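Local coordinates for glucose-6-phosphate acetyltransferase 1 (Arabidopsis thaliana, PDB 3T90), which transfers the acetyl group of acetyl-CoA to D-glucosamine 6-phosphate, making N-acetyl-D-glucosamine 6-phosphate for UDP-GlcNAc biosynthesis, at residues A[38-41]-A[42-46]; A[12-15]-A[16-19]; A[110-114]-A[115-119]. All blocks are in the same frame, centred on the assembly; numbering follows the deposited sequence.

Interaction 1. Residues A[38-41]-A[42-46]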
# COMPACT_ATOMS: atom_id res chain seq x y z
N ASP A 38 -21.61 -3.63 4.73
CA ASP A 38 -21.51 -3.12 6.10
C ASP A 38 -20.38 -3.76 6.84
O ASP A 38 -19.72 -3.07 7.66
CB ASP A 38 -22.82 -3.40 6.87
CG ASP A 38 -23.92 -2.54 6.41
OD1 ASP A 38 -23.79 -1.54 5.68
OD2 ASP A 38 -25.05 -2.83 6.84
N ARG A 39 -20.12 -5.06 6.57
CA ARG A 39 -19.05 -5.77 7.26
C ARG A 39 -17.76 -5.06 6.92
O ARG A 39 -16.95 -4.79 7.83
CB ARG A 39 -19.00 -7.21 6.77
CG ARG A 39 -18.04 -8.06 7.57
CD ARG A 39 -17.94 -9.51 7.11
NE ARG A 39 -17.38 -9.56 5.76
CZ ARG A 39 -16.08 -9.63 5.51
NH1 ARG A 39 -15.24 -9.77 6.53
NH2 ARG A 39 -15.63 -9.60 4.26
N ARG A 40 -17.51 -4.82 5.62
CA ARG A 40 -16.22 -4.30 5.20
C ARG A 40 -16.12 -2.82 5.55
O ARG A 40 -15.04 -2.34 5.94
CB ARG A 40 -16.11 -4.55 3.67
CG ARG A 40 -14.78 -3.95 2.97
CD ARG A 40 -13.47 -4.23 3.72
NE ARG A 40 -13.36 -5.63 4.15
CZ ARG A 40 -12.75 -6.54 3.42
NH1 ARG A 40 -12.28 -6.29 2.17
NH2 ARG A 40 -12.54 -7.72 3.98
N PHE A 41 -17.24 -2.06 5.53
CA PHE A 41 -17.22 -0.67 6.01
C PHE A 41 -16.77 -0.62 7.45
O PHE A 41 -15.90 0.19 7.81
CB PHE A 41 -18.66 -0.08 5.87
CG PHE A 41 -18.74 1.38 6.32
CD1 PHE A 41 -18.54 2.41 5.39
CD2 PHE A 41 -18.93 1.75 7.65
CE1 PHE A 41 -18.50 3.71 5.76
CE2 PHE A 41 -18.93 3.12 8.03
CZ PHE A 41 -18.71 4.08 7.07
N GLU A 42 -17.28 -1.51 8.31
CA GLU A 42 -16.86 -1.39 9.70
C GLU A 42 -15.42 -1.86 9.90
O GLU A 42 -14.71 -1.25 10.81
CB GLU A 42 -17.87 -2.08 10.63
CG GLU A 42 -19.22 -1.39 10.65
CD GLU A 42 -19.23 -0.00 11.30
OE1 GLU A 42 -18.35 0.32 12.12
OE2 GLU A 42 -20.15 0.75 11.02
N GLU A 43 -14.94 -2.83 9.12
CA GLU A 43 -13.54 -3.28 9.23
C GLU A 43 -12.62 -2.18 8.82
O GLU A 43 -11.58 -2.04 9.47
CB GLU A 43 -13.18 -4.40 8.30
CG GLU A 43 -13.82 -5.72 8.71
CD GLU A 43 -13.42 -6.83 7.79
OE1 GLU A 43 -13.77 -6.80 6.62
OE2 GLU A 43 -12.76 -7.79 8.23
N ILE A 44 -12.97 -1.36 7.81
CA ILE A 44 -12.12 -0.23 7.41
C ILE A 44 -12.25 0.90 8.40
O ILE A 44 -11.23 1.52 8.77
CB ILE A 44 -12.46 0.19 5.96
CG1 ILE A 44 -11.93 -0.88 4.98
CG2 ILE A 44 -11.79 1.62 5.63
CD1 ILE A 44 -12.46 -0.68 3.54
N ARG A 45 -13.46 1.16 8.92
CA ARG A 45 -13.68 2.25 9.90
C ARG A 45 -12.81 1.98 11.15
O ARG A 45 -12.37 2.96 11.83
CB ARG A 45 -15.16 2.26 10.38
CG ARG A 45 -15.39 3.23 11.59
CD ARG A 45 -16.84 3.14 12.21
NE ARG A 45 -17.68 4.27 11.76
CZ ARG A 45 -19.00 4.20 11.50
NH1 ARG A 45 -19.68 3.05 11.65
NH2 ARG A 45 -19.63 5.29 11.06
N SER A 46 -12.53 0.70 11.44
CA SER A 46 -11.81 0.32 12.64
C SER A 46 -10.41 0.88 12.61
O SER A 46 -9.81 1.08 13.67
CB SER A 46 -11.85 -1.23 12.87
OG SER A 46 -10.89 -1.90 12.11
O HOH W 1 -12.21 -9.69 6.48
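Two successive bends of the Arg-40 chain, with chi2 and chi3 both near 46°, curl its guanidinium round to Glu-43, whose own chain runs extended beyond CG to meet it. The grip is side-on and converges on one atom: Arg-40 NE reaches Glu-43 OE1 at 2.8 Å and Arg-40 NH2 reaches the same oxygen at 3.1 Å. That oxygen sits at the edge of the guanidinium, in its plane. Arg-39 NH1 adds a purely electrostatic contact, 3.3 Å from Glu-43 OE1, since the oxygen lies over the guanidinium face; the stronger partner of Arg-39 is Glu-36. A water joins the three, donating to Glu-43 OE2 and accepting from Arg-39 NH1 and, weakly, from Arg-40 NH2. Arg-40 NH1 points onward to the carbonyl of Lys-75 of the second subunit.

The edge of the Phe-41 ring stands on the face of the Arg-45 guanidinium, CE2 3.6 Å from Arg-45 CZ with the planes 86° apart. Beside Arg-40 CD, Ile-44 CD1 packs at 3.7 Å. Such i to i+3 and i to i+4 pairing, laid over regular backbone hydrogen bonds, belongs to helix 34-45 of the GNAT fold, which packs Ile-44 on strand 51-58 and carries Arg-40 to the dimer interface.

Interaction 2. Residues A[12-15]-A[16-19]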
# COMPACT_ATOMS: atom_id res chain seq x y z
N ILE A 12 -21.99 4.93 5.82
CA ILE A 12 -22.60 3.57 5.67
C ILE A 12 -23.80 3.59 4.72
O ILE A 12 -24.03 2.61 3.99
CB ILE A 12 -22.87 2.95 7.05
CG1 ILE A 12 -22.95 1.38 6.91
CG2 ILE A 12 -24.07 3.57 7.68
CD1 ILE A 12 -22.69 0.56 8.26
N SER A 13 -24.45 4.74 4.58
CA SER A 13 -25.60 4.86 3.67
C SER A 13 -25.21 4.92 2.23
O SER A 13 -26.09 4.95 1.37
CB SER A 13 -26.46 6.06 4.07
OG SER A 13 -25.65 7.16 4.28
N ASP A 14 -23.90 5.09 1.93
CA ASP A 14 -23.50 5.18 0.55
C ASP A 14 -23.69 3.88 -0.23
O ASP A 14 -23.60 3.99 -1.48
CB ASP A 14 -22.03 5.66 0.41
CG ASP A 14 -21.91 7.15 0.74
OD1 ASP A 14 -22.86 7.91 0.52
OD2 ASP A 14 -20.86 7.60 1.21
N LYS A 15 -24.00 2.79 0.45
CA LYS A 15 -24.36 1.58 -0.29
C LYS A 15 -25.62 1.81 -1.15
O LYS A 15 -25.75 1.11 -2.17
CB LYS A 15 -24.51 0.39 0.67
CG LYS A 15 -25.58 0.49 1.65
CD LYS A 15 -25.59 -0.80 2.54
CE LYS A 15 -26.36 -0.63 3.77
NZ LYS A 15 -25.65 0.27 4.76
N ARG A 16 -26.46 2.79 -0.83
CA ARG A 16 -27.60 3.02 -1.69
C ARG A 16 -27.37 4.16 -2.70
O ARG A 16 -28.32 4.53 -3.44
CB ARG A 16 -28.87 3.24 -0.83
CG ARG A 16 -28.81 4.41 0.01
CD ARG A 16 -30.20 4.77 0.61
NE ARG A 16 -30.11 5.94 1.48
CZ ARG A 16 -30.19 7.22 1.06
NH1 ARG A 16 -30.41 7.51 -0.22
NH2 ARG A 16 -30.07 8.21 1.95
N LYS A 17 -26.12 4.69 -2.82
CA LYS A 17 -25.85 5.84 -3.66
C LYS A 17 -24.90 5.50 -4.79
O LYS A 17 -24.21 6.37 -5.30
CB LYS A 17 -25.30 6.96 -2.77
CG LYS A 17 -26.33 7.58 -1.78
CD LYS A 17 -25.73 8.84 -1.08
CE LYS A 17 -26.84 9.33 -0.20
NZ LYS A 17 -26.31 10.47 0.58
N GLY A 18 -24.85 4.25 -5.18
CA GLY A 18 -24.05 3.89 -6.36
C GLY A 18 -22.54 3.85 -6.15
O GLY A 18 -21.79 3.92 -7.17
N PHE A 19 -22.14 3.70 -4.89
CA PHE A 19 -20.67 3.53 -4.59
C PHE A 19 -20.05 2.29 -5.24
O PHE A 19 -19.03 2.41 -5.94
CB PHE A 19 -20.47 3.58 -3.08
CG PHE A 19 -19.05 3.37 -2.68
CD1 PHE A 19 -18.06 4.34 -2.94
CD2 PHE A 19 -18.69 2.21 -2.05
CE1 PHE A 19 -16.76 4.12 -2.51
CE2 PHE A 19 -17.38 1.99 -1.63
CZ PHE A 19 -16.43 2.96 -1.88
O HOH W 2 -26.68 1.96 -5.18
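The shortest hydrogen bond between the two halves of this turn runs from Lys-17 N to Asp-14 O, at 2.9 Å. One residue earlier, Arg-16 N donates to Ser-13 O at 3.1 Å. Both are i to i+3 bonds whose donors stand above the carbonyl planes, as expected in a tight 3-10 turn. Arg-16 adds a close carbon contact to the same acceptor: with chi1 at 63°, its CG is tucked between backbone N and carbonyl carbon and comes to 3.1 Å from Ser-13 O.

The Asp-14 and Lys-17 side chains cross at a slant; their opposite charges, Asp-14 OD1 and Lys-17 NZ, stay 4.3 Å apart, too far for a salt bridge. The Lys-17 chain runs extended past the carboxylate, with CD 3.4 Å from Asp-14 OD1, while NZ continues to a salt bridge with Glu-57. Asp-14 OD1 is in turn paired with Arg-8, and its OD2 accepts from the backbone N of Glu-11.

Lys-15 turns back along the 3-10 segment, bending at its last torsion so that NZ donates to Ile-12 O at 2.9 Å and also forms a salt bridge with Asp-38 of helix 34-45. With an alanine here, Asp-38 would probably be left without this cation and Ile-12 O without this donor.

Gly-18, at positive phi, takes the N-cap of helix 19-23, and a water accepts from its N while donating to Lys-15 O. Phe-19 CB rests 3.5 Å from Asp-14 O, and its ring goes on to meet Phe-76 of the second subunit edge-to-face. The chemistry thus divides the work: backbone bonds shape the turn, whereas the charged ends of Asp-14, Lys-15 and Lys-17 are spent on Arg-8, Asp-38 and Glu-57, fastening it to its neighbours.

Interaction 3. Residues A[110-114]-A[115-119]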
# COMPACT_ATOMS: atom_id res chain seq x y z
N ASP A 110 -3.97 15.81 1.46
CA ASP A 110 -4.08 16.72 2.62
C ASP A 110 -4.19 15.91 3.93
O ASP A 110 -3.56 16.16 4.95
CB ASP A 110 -5.37 17.60 2.50
CG ASP A 110 -5.27 18.69 1.44
OD1 ASP A 110 -4.17 19.04 0.97
OD2 ASP A 110 -6.39 19.16 1.08
N HIS A 111 -4.97 14.82 3.91
CA HIS A 111 -5.08 13.97 5.06
C HIS A 111 -3.70 13.36 5.43
O HIS A 111 -3.29 13.37 6.61
CB HIS A 111 -6.08 12.81 4.71
CG HIS A 111 -6.24 11.90 5.86
ND1 HIS A 111 -6.85 12.28 7.05
CD2 HIS A 111 -5.74 10.65 6.06
CE1 HIS A 111 -6.79 11.26 7.89
NE2 HIS A 111 -6.10 10.28 7.33
N CYS A 112 -3.00 12.84 4.45
CA CYS A 112 -1.73 12.22 4.77
C CYS A 112 -0.72 13.26 5.28
O CYS A 112 0.04 12.91 6.20
CB CYS A 112 -1.14 11.60 3.55
SG CYS A 112 -2.05 10.09 3.05
N LYS A 113 -0.70 14.48 4.74
CA LYS A 113 0.25 15.50 5.20
C LYS A 113 -0.09 15.80 6.64
O LYS A 113 0.82 15.86 7.54
CB LYS A 113 0.15 16.72 4.33
CG LYS A 113 1.22 17.70 4.80
CD LYS A 113 0.97 19.07 4.24
CE LYS A 113 1.12 19.21 2.81
NZ LYS A 113 1.19 20.73 2.68
N SER A 114 -1.39 15.94 6.94
CA SER A 114 -1.84 16.22 8.30
C SER A 114 -1.53 15.10 9.31
O SER A 114 -1.29 15.37 10.49
CB SER A 114 -3.34 16.54 8.30
OG SER A 114 -4.13 15.37 8.22
N MET A 115 -1.49 13.85 8.86
CA MET A 115 -1.12 12.73 9.70
C MET A 115 0.38 12.54 9.87
O MET A 115 0.80 11.57 10.51
CB MET A 115 -1.75 11.41 9.11
CG MET A 115 -3.25 11.47 9.11
SD MET A 115 -3.94 11.38 10.77
CE MET A 115 -3.49 9.70 11.19
N GLY A 116 1.15 13.41 9.24
CA GLY A 116 2.60 13.34 9.36
C GLY A 116 3.25 12.31 8.48
O GLY A 116 4.37 11.89 8.75
N CYS A 117 2.63 11.98 7.36
CA CYS A 117 3.28 11.02 6.44
C CYS A 117 4.46 11.75 5.73
O CYS A 117 4.40 13.01 5.50
CB CYS A 117 2.34 10.61 5.30
SG CYS A 117 0.99 9.55 5.86
N TYR A 118 5.50 11.01 5.34
CA TYR A 118 6.61 11.69 4.61
C TYR A 118 6.39 11.64 3.07
O TYR A 118 7.05 12.39 2.34
CB TYR A 118 7.97 11.05 5.00
CG TYR A 118 8.16 9.61 4.54
CD1 TYR A 118 8.74 9.32 3.33
CD2 TYR A 118 7.72 8.59 5.32
CE1 TYR A 118 8.90 7.96 2.91
CE2 TYR A 118 7.85 7.28 4.93
CZ TYR A 118 8.48 6.96 3.75
OH TYR A 118 8.58 5.62 3.34
N LYS A 119 5.46 10.76 2.61
CA LYS A 119 5.16 10.66 1.22
C LYS A 119 3.79 10.05 1.04
O LYS A 119 3.23 9.42 1.96
CB LYS A 119 6.23 9.81 0.46
CG LYS A 119 6.05 8.27 0.69
CD LYS A 119 7.08 7.49 -0.16
CE LYS A 119 6.92 5.98 0.08
NZ LYS A 119 7.89 5.20 -0.78
O HOH W 3 3.54 15.30 6.82
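Cys-112 and Cys-117 meet where helix 100-114 ends in a Schellman motif. Cys-117 N reaches back to Cys-112 O at 3.0 Å in a nearly straight bond, and inside it Gly-116 N donates to Lys-113 O, also at 3.0 Å but from above the carbonyl plane. Gly-116 makes the reversal with positive phi. The two cysteines pack as thiols without bonding, Cys-112 CB lying 3.8 Å from Cys-117 SG.

Across the last turn, Met-115 folds over the His-111 ring. Its CG is placed beside its own backbone N (chi1 -63°) and lies over one face, offset toward the rim, 3.9 Å from the centroid of the His-111 ring in a CH-pi contact; SD follows obliquely. Met-115 N donates to His-111 O at 2.9 Å, and Ser-114 OG, in one of its two conformers, grips the same His-111 O at 2.7 Å.

Further out, the imidazole is fixed by a hydrogen bond from NE2 to the carbonyl of Asp-49, and His-111, Met-115 and Cys-117 all lean on Ile-72 of strand 63-74. The turn leads into Tyr-118 and Lys-119, which by similarity bind the substrate, and Lys-119 starts the strand that pairs with one of the second subunit. A water bridges the ends of the turn, donating to Lys-113 O at 2.9 Å and to Cys-117 O at 2.8 Å.

In the fold
From the N terminus, the chain leaves strand 5-9 and makes the turn of interaction 2, which delivers it into helix 19-23; interaction 1 follows within helix 34-45, and interaction 3 comes last, where helix 100-114 hands over to strand 119-124. The three lie in series, none enclosing or crossing another; interaction 1 is internal to its helix, while interactions 2 and 3 close local turns. Interactions 1 and 2 touch directly, chiefly through Asp-38 and Lys-15, tying the turn after the first strand to helix 34-45. Interaction 3 stands apart, its centre about 27 Å from that of interaction 2 and on the opposite side of the chain's centre. All three come within reach of the second subunit.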